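Transcriptional regulator, Crp/Fnr family (Eubacterium rectale ATCC 33656, PDB 3DV8) probably acts as a dimeric transcription regulator of the Crp/Fnr family, pairing a cyclic nucleotide-binding-type sensor domain with a helix-turn-helix domain that would bind DNA. Local coordinates at residues A[112-115]-A[120-123]; A[137-142]-A[149-154]; A[154-159]-A[204-209]; A[189-194]-A[199-204]. One frame throughout, in Å; residues are numbered along the deposited sequence. Where two conformers were deposited one is given.

Contact 1 (A[112-115]-A[120-123]); sequences KGIM and PVAN
Ile-114 and Val-121 meet branch to branch at the joint where the short helix 108-117, which follows the cupin-type beta-roll, hands over to helix 119-145, the long helix that pairs the two subunits in Crp/Fnr regulators. Their side chains cross obliquely. Val-121 points its CB toward the first helix, whereas Ile-114 leaves its own backbone to one side, and it is the gamma-methyls that touch, Ile-114 CG2 lying 3.6 Å from Val-121 CG2. The chi1 of Ile-114, -68°, sets its CG1 beside the backbone N and leaves CG2 as the branch that faces the valine. Beta-branched residues suit a close helix-helix corner, because they offer a broad, rather rigid apolar flank close to the backbone. Leu-10 and Leu-14 also lie against Val-121, while Gln-18 and Ile-22 of helix 16-23 border Ile-114, so the joint is buried from several directions.

Met-115, a selenomethionine, packs beside the isoleucine against the valine. Its CG stands 4.0 Å from Ala-122 CA, and the small methyl of Ala-122 lets the two helices come close, with 5.0 Å between Met-115 CA and Ala-122 CA. Asn-123 of the second subunit packs on both residues, which places this corner at the dimer interface. The second branch of Val-121 rests against the backbone of helix 108-117, with CG1 4.1 Å from Met-115 CA.

Contact 2 (A[137-142]-A[149-154]); sequences MWLIEQ and DKRVAS
The Arg-151 guanidinium receives Gln-142 at its edge: the amide oxygen OE1 lies near the guanidinium plane, facing the N-H of NE, while Leu-139 CD1 approaches obliquely, 4.4 Å from Arg-151 NH2. The amide itself is turned well away from that plane, by 65°, so the two flat groups neither stack nor lie side by side. Arg-151 NE donates to Gln-142 OE1 over a long 3.3 Å, with an N-H...O angle of 157°, from above the carbonyl plane and off the lone-pair directions. Gln-142 has two deposited conformers, so this bond is tentative and holds for one of them alone.

A bend at chi3 (61°) swings the end of Arg-151 toward helix 119-145, and its aliphatic part packs as well, with CG 3.9 Å from Gln-142 CG. Here the long dimerisation helix of the Crp/Fnr fold faces helix 148-163, the first helix of the probable DNA-binding domain. The segment axes stay 12.3 Å apart, and the long side chains of Gln-142 and Arg-151 bridge much of that distance. Arginine suits the site because its other nitrogens serve elsewhere: NH2 also bonds Leu-179 O. Leu-139 brings an apolar flank, covered further by Leu-69 and by Ile-140 of the second subunit. In the same conformer Ser-154 OG lies 3.5 Å from Gln-142 NE2 at a poor angle for a bond; it pairs with Gln-218 NE2.

Contact 3 (A[154-159]-A[204-209]); sequences SFLLEE and GKITIL
Leu-156, on helix 148-163, and Ile-208, on strand 205-208, mark the nearest approach of the two backbones, with 7.7 Å between their CA atoms, room enough for one layer of apolar side chains in contact. Both residues aim their CB atoms at the opposite segment. Ile-208 makes the closer touch through the end of its longer branch, CD1 lying 3.9 Å from Leu-156 CB and 4.0 Å from Leu-156 CD1. A folded chi2 of -47° turns that CD1 out of the extended course that Ile-206 follows. Two residues earlier on the same face of the strand, Ile-206 reaches the other leucine branch, its CD1 standing 4.4 Å from Leu-156 CD2.

Leucine fits the helix position because its fork gives each isoleucine a methyl of its own, and isoleucine, branched at CB, fits an extended strand, where that branch is readily accommodated. In the winged helix-turn-helix domain of Crp-like proteins, this joins the first helix to the beta-hairpin wing. Val-199 of the partner strand and Leu-214 of helix 211-219 enlarge the same core, and Ile-175 of helix 172-179 borders Ile-206. With no hydrogen bond between the segments, the contact probably rests mainly on shape and the exclusion of water, which sets no strict bond direction.

Contact 4 (A[189-194]-A[199-204]); sequences MLRYFQ and VKLSRG
Val-199 opens the strand by tucking its CG2 methyl against the last turns of helix 183-195, 3.6 Å from Phe-193 CB and 3.7 Å from the backbone oxygen Leu-190 O, while its CG1 meets the edge of the Phe-193 ring. A compact valine suits this corner, where the chain has only just turned back from the helix. Its carbonyl faces the helix too, and Gln-194 CA makes a CA-H...O contact of 3.3 Å with Val-199 O. Lys-200 points its CB the other way, as befits an exposed lysine.

Leu-201 turns back and is held twice. Its backbone N donates to Gln-194 OE1 over 3.0 Å, nearly straight at 166°, although the donor stands far above the carbonyl plane and so misses the lone pairs. Gln-194 reaches that N-H because its CG is anti to the backbone N (chi1 -169°) and the chain beyond runs extended along the strand. The leucine fork meanwhile covers the helix: Leu-201 CD1 lies 4.0 Å from Leu-190 CB and 3.9 Å from the aliphatic Arg-191 CG, and Gln-194 NE2 passes 3.7 Å from Leu-201 CD1.

By its place in the winged helix-turn-helix, helix 183-195 is probably the recognition helix. It sits between the wing, where Ile-206 backs Leu-190 and Leu-201, and helices 148-163 and 211-219, whose Val-152, Leu-214 and Leu-217 pack on Phe-193.

The four contacts follow the chain from the sensor domain to the DNA-binding domain. Contacts 1 and 2 lie on the same long helix, 119-145, with centres 34 Å apart, and both touch the second subunit. Contact 2 leads on to contact 3 through helix 148-163 and the shared Ser-154, their centres 15 Å apart. Contacts 3 and 4, with centres 9 Å apart, pack the two strands of one hairpin wing against different helices: they share Gly-204, and Lys-200 N probably hydrogen-bonds to Thr-207 O across 2.7 Å. Contact 4 also touches contact 2, where Phe-193 CE2 lies 3.9 Å from Val-152 CG1. Contact 1 stands about 38 Å from contact 4 at their nearest atoms.

Contact 1 (A[112-115]-A[120-123])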
loop_
_atom_site.group_PDB
_atom_site.type_symbol
_atom_site.label_atom_id
_atom_site.label_comp_id
_atom_site.label_asym_id
_atom_site.label_seq_id
_atom_site.Cartn_x
_atom_site.Cartn_y
_atom_site.Cartn_z
ATOM N N LYS A 112 -3.529 -20.532 9.165
ATOM C CA LYS A 112 -2.045 -20.510 9.226
ATOM C C LYS A 112 -1.444 -21.909 9.041
ATOM O O LYS A 112 -0.479 -22.065 8.295
ATOM C CB LYS A 112 -1.566 -19.934 10.571
ATOM C CG LYS A 112 -0.070 -19.640 10.668
ATOM C CD LYS A 112 0.307 -19.285 12.088
ATOM C CE LYS A 112 1.767 -18.914 12.181
ATOM N NZ LYS A 112 2.216 -18.900 13.603
ATOM N N GLY A 113 -2.022 -22.899 9.732
ATOM C CA GLY A 113 -1.603 -24.308 9.659
ATOM C C GLY A 113 -1.709 -24.904 8.262
ATOM O O GLY A 113 -0.766 -25.531 7.802
ATOM N N ILE A 114 -2.856 -24.699 7.608
ATOM C CA ILE A 114 -3.117 -25.145 6.220
ATOM C C ILE A 114 -2.162 -24.455 5.225
ATOM O O ILE A 114 -1.672 -25.074 4.277
ATOM C CB ILE A 114 -4.607 -24.866 5.798
ATOM C CG1 ILE A 114 -5.577 -25.755 6.594
ATOM C CG2 ILE A 114 -4.835 -25.113 4.299
ATOM C CD1 ILE A 114 -7.043 -25.464 6.350
HETATM N N MSE A 115 -1.912 -23.174 5.480
HETATM C CA MSE A 115 -1.038 -22.316 4.654
HETATM C C MSE A 115 0.442 -22.770 4.678
HETATM O O MSE A 115 1.148 -22.657 3.667
HETATM C CB MSE A 115 -1.168 -20.876 5.157
HETATM C CG MSE A 115 -0.880 -19.786 4.176
HETATM SE SE MSE A 115 -0.962 -18.019 5.048
HETATM C CE MSE A 115 -2.078 -18.260 6.345
ATOM N N PRO A 120 -1.031 -24.162 -2.894
ATOM C CA PRO A 120 -2.296 -23.553 -3.374
ATOM C C PRO A 120 -2.933 -22.522 -2.440
ATOM O O PRO A 120 -3.329 -21.453 -2.909
ATOM C CB PRO A 120 -3.225 -24.761 -3.531
ATOM C CG PRO A 120 -2.326 -25.868 -3.854
ATOM C CD PRO A 120 -1.067 -25.632 -3.078
ATOM N N VAL A 121 -3.030 -22.854 -1.147
ATOM C CA VAL A 121 -3.563 -21.937 -0.121
ATOM C C VAL A 121 -2.577 -20.779 0.127
ATOM O O VAL A 121 -3.010 -19.637 0.348
ATOM C CB VAL A 121 -3.930 -22.679 1.217
ATOM C CG1 VAL A 121 -4.347 -21.709 2.317
ATOM C CG2 VAL A 121 -5.042 -23.701 0.980
ATOM N N ALA A 122 -1.273 -21.076 0.106
ATOM C CA ALA A 122 -0.220 -20.051 0.246
ATOM C C ALA A 122 -0.273 -19.035 -0.904
ATOM O O ALA A 122 -0.264 -17.828 -0.662
ATOM C CB ALA A 122 1.137 -20.690 0.296
ATOM N N ASN A 123 -0.322 -19.542 -2.137
ATOM C CA ASN A 123 -0.445 -18.707 -3.345
ATOM C C ASN A 123 -1.775 -17.961 -3.410
ATOM O O ASN A 123 -1.824 -16.843 -3.903
ATOM C CB ASN A 123 -0.240 -19.515 -4.648
ATOM C CG ASN A 123 1.222 -19.886 -4.897
ATOM O OD1 ASN A 123 1.983 -20.139 -3.970
ATOM N ND2 ASN A 123 1.611 -19.928 -6.166
#

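Contact 2 (A[137-142]-A[149-154])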
loop_
_atom_site.group_PDB
_atom_site.type_symbol
_atom_site.label_atom_id
_atom_site.label_comp_id
_atom_site.label_asym_id
_atom_site.label_seq_id
_atom_site.Cartn_x
_atom_site.Cartn_y
_atom_site.Cartn_z
HETATM N N MSE A 137 -2.745 0.913 -3.431
HETATM C CA MSE A 137 -1.971 1.660 -4.457
HETATM C C MSE A 137 -2.834 2.596 -5.302
HETATM O O MSE A 137 -2.339 3.645 -5.727
HETATM C CB MSE A 137 -1.141 0.723 -5.327
HETATM C CG MSE A 137 0.016 0.071 -4.586
HETATM SE SE MSE A 137 1.502 1.269 -4.295
HETATM C CE MSE A 137 0.843 2.185 -2.911
ATOM N N TRP A 138 -4.091 2.209 -5.561
ATOM C CA TRP A 138 -5.054 3.096 -6.222
ATOM C C TRP A 138 -5.329 4.301 -5.305
ATOM O O TRP A 138 -5.466 5.430 -5.801
ATOM C CB TRP A 138 -6.358 2.378 -6.606
ATOM C CG TRP A 138 -7.468 3.333 -6.991
ATOM C CD1 TRP A 138 -7.625 3.983 -8.189
ATOM C CD2 TRP A 138 -8.557 3.766 -6.151
ATOM N NE1 TRP A 138 -8.747 4.789 -8.148
ATOM C CE2 TRP A 138 -9.337 4.676 -6.913
ATOM C CE3 TRP A 138 -8.951 3.469 -4.827
ATOM C CZ2 TRP A 138 -10.500 5.289 -6.395
ATOM C CZ3 TRP A 138 -10.105 4.085 -4.303
ATOM C CH2 TRP A 138 -10.865 4.984 -5.093
ATOM N N LEU A 139 -5.392 4.046 -3.987
ATOM C CA LEU A 139 -5.575 5.094 -2.991
ATOM C C LEU A 139 -4.401 6.085 -2.974
ATOM O O LEU A 139 -4.657 7.286 -2.924
ATOM C CB LEU A 139 -5.828 4.511 -1.596
ATOM C CG LEU A 139 -6.177 5.494 -0.468
ATOM C CD1 LEU A 139 -7.347 6.378 -0.818
ATOM C CD2 LEU A 139 -6.467 4.738 0.786
ATOM N N ILE A 140 -3.145 5.613 -3.020
ATOM C CA ILE A 140 -1.982 6.541 -3.077
ATOM C C ILE A 140 -2.081 7.411 -4.333
ATOM O O ILE A 140 -1.945 8.628 -4.240
ATOM C CB ILE A 140 -0.579 5.852 -3.017
ATOM C CG1 ILE A 140 -0.316 5.272 -1.624
ATOM C CG2 ILE A 140 0.553 6.848 -3.341
ATOM C CD1 ILE A 140 1.192 4.979 -1.322
ATOM N N GLU A 141 -2.355 6.772 -5.477
ATOM C CA GLU A 141 -2.547 7.465 -6.764
ATOM C C GLU A 141 -3.664 8.522 -6.702
ATOM O O GLU A 141 -3.483 9.621 -7.252
ATOM C CB GLU A 141 -2.794 6.458 -7.910
ATOM C CG GLU A 141 -1.533 5.620 -8.270
ATOM C CD GLU A 141 -1.785 4.410 -9.193
ATOM O OE1 GLU A 141 -2.938 4.164 -9.617
ATOM O OE2 GLU A 141 -0.802 3.687 -9.493
ATOM N N GLN A 142 -4.765 8.200 -5.994
ATOM C CA GLN A 142 -5.903 9.120 -5.845
ATOM C C GLN A 142 -5.498 10.293 -4.937
ATOM O O GLN A 142 -5.678 11.451 -5.306
ATOM C CB GLN A 142 -7.170 8.420 -5.294
ATOM C CG GLN A 142 -8.466 9.189 -5.617
ATOM C CD GLN A 142 -9.706 8.796 -4.784
ATOM O OE1 GLN A 142 -9.687 8.807 -3.548
ATOM N NE2 GLN A 142 -10.808 8.520 -5.476
ATOM N N ASP A 149 -11.732 18.239 -4.386
ATOM C CA ASP A 149 -13.004 18.360 -5.127
ATOM C C ASP A 149 -13.274 17.107 -5.987
ATOM O O ASP A 149 -14.399 16.597 -6.003
ATOM C CB ASP A 149 -13.086 19.656 -5.985
ATOM C CG ASP A 149 -11.983 19.768 -7.050
ATOM O OD1 ASP A 149 -10.858 19.272 -6.829
ATOM O OD2 ASP A 149 -12.241 20.386 -8.105
ATOM N N LYS A 150 -12.234 16.593 -6.648
ATOM C CA LYS A 150 -12.360 15.396 -7.486
ATOM C C LYS A 150 -12.610 14.133 -6.670
ATOM O O LYS A 150 -13.405 13.280 -7.070
ATOM C CB LYS A 150 -11.141 15.230 -8.396
ATOM C CG LYS A 150 -11.007 16.368 -9.386
ATOM C CD LYS A 150 -10.039 16.073 -10.512
ATOM C CE LYS A 150 -8.681 16.688 -10.333
ATOM N NZ LYS A 150 -8.675 18.172 -10.615
ATOM N N ARG A 151 -11.965 14.047 -5.509
ATOM C CA ARG A 151 -12.103 12.898 -4.606
ATOM C C ARG A 151 -13.468 12.861 -3.919
ATOM O O ARG A 151 -14.016 11.778 -3.724
ATOM C CB ARG A 151 -10.951 12.870 -3.594
ATOM C CG ARG A 151 -9.601 12.702 -4.295
ATOM C CD ARG A 151 -8.413 12.711 -3.378
ATOM N NE ARG A 151 -8.481 11.612 -2.420
ATOM C CZ ARG A 151 -8.429 11.698 -1.085
ATOM N NH1 ARG A 151 -8.191 12.841 -0.437
ATOM N NH2 ARG A 151 -8.541 10.566 -0.384
ATOM N N VAL A 152 -14.001 14.034 -3.553
ATOM C CA VAL A 152 -15.355 14.152 -2.995
ATOM C C VAL A 152 -16.355 13.731 -4.088
ATOM O O VAL A 152 -17.230 12.906 -3.828
ATOM C CB VAL A 152 -15.670 15.583 -2.438
ATOM C CG1 VAL A 152 -17.140 15.702 -1.993
ATOM C CG2 VAL A 152 -14.743 15.917 -1.273
ATOM N N ALA A 153 -16.195 14.283 -5.297
ATOM C CA ALA A 153 -16.998 13.906 -6.475
ATOM C C ALA A 153 -16.974 12.386 -6.714
ATOM O O ALA A 153 -18.015 11.760 -6.945
ATOM C CB ALA A 153 -16.488 14.621 -7.705
ATOM N N SER A 154 -15.786 11.807 -6.625
ATOM C CA SER A 154 -15.590 10.362 -6.791
ATOM C C SER A 154 -16.291 9.533 -5.704
ATOM O O SER A 154 -16.873 8.485 -5.999
ATOM C CB SER A 154 -14.091 10.041 -6.796
ATOM O OG SER A 154 -13.877 8.684 -7.104
#

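Contact 3 (A[154-159]-A[204-209])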
loop_
_atom_site.group_PDB
_atom_site.type_symbol
_atom_site.label_atom_id
_atom_site.label_comp_id
_atom_site.label_asym_id
_atom_site.label_seq_id
_atom_site.Cartn_x
_atom_site.Cartn_y
_atom_site.Cartn_z
ATOM N N SER A 154 -15.786 11.807 -6.625
ATOM C CA SER A 154 -15.590 10.362 -6.791
ATOM C C SER A 154 -16.291 9.533 -5.704
ATOM O O SER A 154 -16.873 8.485 -5.999
ATOM C CB SER A 154 -14.091 10.041 -6.796
ATOM O OG SER A 154 -13.877 8.684 -7.104
ATOM N N PHE A 155 -16.222 10.004 -4.457
ATOM C CA PHE A 155 -16.870 9.329 -3.333
ATOM C C PHE A 155 -18.401 9.377 -3.453
ATOM O O PHE A 155 -19.069 8.350 -3.244
ATOM C CB PHE A 155 -16.419 9.903 -1.986
ATOM C CG PHE A 155 -17.186 9.353 -0.829
ATOM C CD1 PHE A 155 -16.820 8.138 -0.261
ATOM C CD2 PHE A 155 -18.333 10.017 -0.346
ATOM C CE1 PHE A 155 -17.563 7.584 0.792
ATOM C CE2 PHE A 155 -19.092 9.480 0.709
ATOM C CZ PHE A 155 -18.697 8.270 1.296
ATOM N N LEU A 156 -18.948 10.558 -3.754
ATOM C CA LEU A 156 -20.406 10.718 -3.919
ATOM C C LEU A 156 -20.973 9.769 -4.985
ATOM O O LEU A 156 -22.045 9.207 -4.787
ATOM C CB LEU A 156 -20.791 12.175 -4.211
ATOM C CG LEU A 156 -20.523 13.219 -3.114
ATOM C CD1 LEU A 156 -20.911 14.620 -3.621
ATOM C CD2 LEU A 156 -21.230 12.895 -1.789
ATOM N N LEU A 157 -20.228 9.572 -6.080
ATOM C CA LEU A 157 -20.593 8.609 -7.138
ATOM C C LEU A 157 -20.487 7.139 -6.658
ATOM O O LEU A 157 -21.287 6.293 -7.072
ATOM C CB LEU A 157 -19.752 8.838 -8.405
ATOM C CG LEU A 157 -20.022 10.163 -9.136
ATOM C CD1 LEU A 157 -18.907 10.511 -10.086
ATOM C CD2 LEU A 157 -21.370 10.135 -9.862
ATOM N N GLU A 158 -19.519 6.838 -5.788
ATOM C CA GLU A 158 -19.391 5.486 -5.236
ATOM C C GLU A 158 -20.547 5.177 -4.298
ATOM O O GLU A 158 -21.189 4.135 -4.467
ATOM C CB GLU A 158 -18.075 5.275 -4.478
ATOM C CG GLU A 158 -17.812 3.791 -4.077
ATOM C CD GLU A 158 -16.623 3.601 -3.135
ATOM O OE1 GLU A 158 -15.816 4.533 -2.937
ATOM O OE2 GLU A 158 -16.496 2.491 -2.590
ATOM N N GLU A 159 -20.790 6.047 -3.309
ATOM C CA GLU A 159 -21.883 5.827 -2.332
ATOM C C GLU A 159 -23.261 5.692 -2.967
ATOM O O GLU A 159 -24.039 4.830 -2.547
ATOM C CB GLU A 159 -21.946 6.888 -1.221
ATOM C CG GLU A 159 -21.071 6.644 -0.009
ATOM C CD GLU A 159 -21.562 5.547 0.931
ATOM O OE1 GLU A 159 -21.577 4.363 0.550
ATOM O OE2 GLU A 159 -21.868 5.853 2.099
ATOM N N GLY A 204 -29.742 16.265 7.308
ATOM C CA GLY A 204 -29.189 14.905 7.344
ATOM C C GLY A 204 -29.164 14.194 6.010
ATOM O O GLY A 204 -29.322 12.969 5.960
ATOM N N LYS A 205 -28.940 14.952 4.936
ATOM C CA LYS A 205 -29.028 14.405 3.586
ATOM C C LYS A 205 -28.294 15.238 2.529
ATOM O O LYS A 205 -28.371 16.471 2.532
ATOM C CB LYS A 205 -30.518 14.297 3.197
ATOM C CG LYS A 205 -30.823 13.696 1.820
ATOM C CD LYS A 205 -32.268 13.975 1.386
ATOM C CE LYS A 205 -33.266 13.186 2.175
ATOM N NZ LYS A 205 -34.628 13.348 1.598
ATOM N N ILE A 206 -27.600 14.523 1.639
ATOM C CA ILE A 206 -26.936 15.076 0.460
ATOM C C ILE A 206 -27.637 14.397 -0.729
ATOM O O ILE A 206 -27.659 13.167 -0.807
ATOM C CB ILE A 206 -25.417 14.762 0.405
ATOM C CG1 ILE A 206 -24.723 15.074 1.734
ATOM C CG2 ILE A 206 -24.750 15.547 -0.739
ATOM C CD1 ILE A 206 -23.234 14.724 1.727
ATOM N N THR A 207 -28.252 15.183 -1.607
ATOM C CA THR A 207 -28.936 14.657 -2.785
ATOM C C THR A 207 -28.098 15.028 -3.993
ATOM O O THR A 207 -27.846 16.207 -4.216
ATOM C CB THR A 207 -30.346 15.239 -2.941
ATOM O OG1 THR A 207 -31.055 15.084 -1.707
ATOM C CG2 THR A 207 -31.095 14.547 -4.086
ATOM N N ILE A 208 -27.679 14.032 -4.768
ATOM C CA ILE A 208 -26.870 14.259 -5.969
ATOM C C ILE A 208 -27.832 14.764 -7.043
ATOM O O ILE A 208 -28.798 14.073 -7.379
ATOM C CB ILE A 208 -26.128 12.964 -6.451
ATOM C CG1 ILE A 208 -25.348 12.283 -5.306
ATOM C CG2 ILE A 208 -25.223 13.263 -7.634
ATOM C CD1 ILE A 208 -24.511 13.194 -4.464
ATOM N N LEU A 209 -27.585 15.981 -7.534
ATOM C CA LEU A 209 -28.427 16.619 -8.549
ATOM C C LEU A 209 -27.916 16.349 -9.966
ATOM O O LEU A 209 -28.722 16.042 -10.845
ATOM C CB LEU A 209 -28.559 18.127 -8.295
ATOM C CG LEU A 209 -29.260 18.570 -7.007
ATOM C CD1 LEU A 209 -29.210 20.077 -6.910
ATOM C CD2 LEU A 209 -30.697 18.084 -6.927
#

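Contact 4 (A[189-194]-A[199-204])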
loop_
_atom_site.group_PDB
_atom_site.type_symbol
_atom_site.label_atom_id
_atom_site.label_comp_id
_atom_site.label_asym_id
_atom_site.label_seq_id
_atom_site.Cartn_x
_atom_site.Cartn_y
_atom_site.Cartn_z
HETATM N N MSE A 189 -16.643 22.278 0.876
HETATM C CA MSE A 189 -16.643 21.634 -0.443
HETATM C C MSE A 189 -18.038 21.274 -0.931
HETATM O O MSE A 189 -18.323 21.444 -2.123
HETATM C CB MSE A 189 -15.792 20.354 -0.427
HETATM C CG MSE A 189 -15.481 19.775 -1.796
HETATM SE SE MSE A 189 -14.344 20.972 -2.830
HETATM C CE MSE A 189 -12.686 20.896 -1.756
ATOM N N LEU A 190 -18.873 20.737 -0.032
ATOM C CA LEU A 190 -20.254 20.376 -0.366
ATOM C C LEU A 190 -21.087 21.631 -0.685
ATOM O O LEU A 190 -21.928 21.605 -1.591
ATOM C CB LEU A 190 -20.894 19.520 0.738
ATOM C CG LEU A 190 -20.270 18.130 0.964
ATOM C CD1 LEU A 190 -20.748 17.535 2.289
ATOM C CD2 LEU A 190 -20.512 17.147 -0.210
ATOM N N ARG A 191 -20.829 22.722 0.041
ATOM C CA ARG A 191 -21.497 24.021 -0.207
ATOM C C ARG A 191 -21.077 24.661 -1.541
ATOM O O ARG A 191 -21.893 25.323 -2.188
ATOM C CB ARG A 191 -21.303 24.966 0.973
ATOM C CG ARG A 191 -22.101 24.510 2.184
ATOM C CD ARG A 191 -21.734 25.302 3.408
ATOM N NE ARG A 191 -22.628 25.030 4.531
ATOM C CZ ARG A 191 -22.493 25.545 5.757
ATOM N NH1 ARG A 191 -21.489 26.383 6.062
ATOM N NH2 ARG A 191 -23.379 25.214 6.702
ATOM N N TYR A 192 -19.816 24.459 -1.933
ATOM C CA TYR A 192 -19.318 24.857 -3.268
ATOM C C TYR A 192 -20.037 24.034 -4.360
ATOM O O TYR A 192 -20.413 24.577 -5.400
ATOM C CB TYR A 192 -17.784 24.710 -3.355
ATOM C CG TYR A 192 -17.221 24.718 -4.759
ATOM C CD1 TYR A 192 -17.251 25.878 -5.547
ATOM C CD2 TYR A 192 -16.653 23.560 -5.309
ATOM C CE1 TYR A 192 -16.731 25.874 -6.869
ATOM C CE2 TYR A 192 -16.133 23.546 -6.617
ATOM C CZ TYR A 192 -16.178 24.700 -7.385
ATOM O OH TYR A 192 -15.668 24.661 -8.653
ATOM N N PHE A 193 -20.204 22.732 -4.104
ATOM C CA PHE A 193 -20.946 21.806 -4.986
ATOM C C PHE A 193 -22.420 22.221 -5.107
ATOM O O PHE A 193 -22.983 22.171 -6.208
ATOM C CB PHE A 193 -20.841 20.350 -4.473
ATOM C CG PHE A 193 -19.548 19.629 -4.835
ATOM C CD1 PHE A 193 -18.324 20.306 -5.013
ATOM C CD2 PHE A 193 -19.548 18.225 -4.905
ATOM C CE1 PHE A 193 -17.152 19.599 -5.323
ATOM C CE2 PHE A 193 -18.376 17.510 -5.209
ATOM C CZ PHE A 193 -17.184 18.198 -5.418
ATOM N N GLN A 194 -23.024 22.631 -3.981
ATOM C CA GLN A 194 -24.426 23.108 -3.968
ATOM C C GLN A 194 -24.584 24.418 -4.745
ATOM O O GLN A 194 -25.554 24.568 -5.497
ATOM C CB GLN A 194 -24.991 23.266 -2.547
ATOM C CG GLN A 194 -26.527 23.505 -2.513
ATOM C CD GLN A 194 -27.125 23.589 -1.122
ATOM O OE1 GLN A 194 -28.230 23.116 -0.893
ATOM N NE2 GLN A 194 -26.406 24.193 -0.191
ATOM N N VAL A 199 -25.012 19.133 -6.165
ATOM C CA VAL A 199 -25.743 18.481 -5.068
ATOM C C VAL A 199 -26.710 19.443 -4.390
ATOM O O VAL A 199 -26.617 20.653 -4.589
ATOM C CB VAL A 199 -24.772 17.953 -3.968
ATOM C CG1 VAL A 199 -23.783 16.971 -4.550
ATOM C CG2 VAL A 199 -24.020 19.104 -3.290
ATOM N N LYS A 200 -27.644 18.879 -3.620
ATOM C CA LYS A 200 -28.566 19.634 -2.765
ATOM C C LYS A 200 -28.282 19.184 -1.324
ATOM O O LYS A 200 -28.175 17.981 -1.055
ATOM C CB LYS A 200 -30.019 19.363 -3.130
ATOM C CG LYS A 200 -31.017 20.205 -2.342
ATOM C CD LYS A 200 -32.461 19.956 -2.732
ATOM C CE LYS A 200 -32.926 18.540 -2.408
ATOM N NZ LYS A 200 -34.385 18.354 -2.622
ATOM N N LEU A 201 -28.153 20.151 -0.415
ATOM C CA LEU A 201 -27.880 19.887 1.002
ATOM C C LEU A 201 -29.118 20.225 1.811
ATOM O O LEU A 201 -29.698 21.288 1.628
ATOM C CB LEU A 201 -26.686 20.712 1.488
ATOM C CG LEU A 201 -25.366 20.489 0.743
ATOM C CD1 LEU A 201 -24.331 21.492 1.210
ATOM C CD2 LEU A 201 -24.877 19.052 0.920
ATOM N N SER A 202 -29.536 19.296 2.670
ATOM C CA SER A 202 -30.691 19.485 3.557
ATOM C C SER A 202 -30.496 18.654 4.831
ATOM O O SER A 202 -29.504 17.923 4.933
ATOM C CB SER A 202 -32.003 19.158 2.834
ATOM O OG SER A 202 -32.124 17.787 2.506
ATOM N N ARG A 203 -31.423 18.783 5.788
ATOM C CA ARG A 203 -31.334 18.087 7.096
ATOM C C ARG A 203 -31.016 16.568 7.026
ATOM O O ARG A 203 -31.884 15.735 6.725
ATOM C CB ARG A 203 -32.554 18.425 8.003
ATOM C CG ARG A 203 -32.864 17.467 9.213
ATOM C CD ARG A 203 -33.234 18.189 10.524
ATOM N NE ARG A 203 -34.007 19.428 10.378
ATOM C CZ ARG A 203 -35.324 19.594 10.550
ATOM N NH1 ARG A 203 -36.141 18.586 10.900
ATOM N NH2 ARG A 203 -35.847 20.820 10.371
ATOM N N GLY A 204 -29.742 16.265 7.308
ATOM C CA GLY A 204 -29.189 14.905 7.344
ATOM C C GLY A 204 -29.164 14.194 6.010
ATOM O O GLY A 204 -29.322 12.969 5.960
#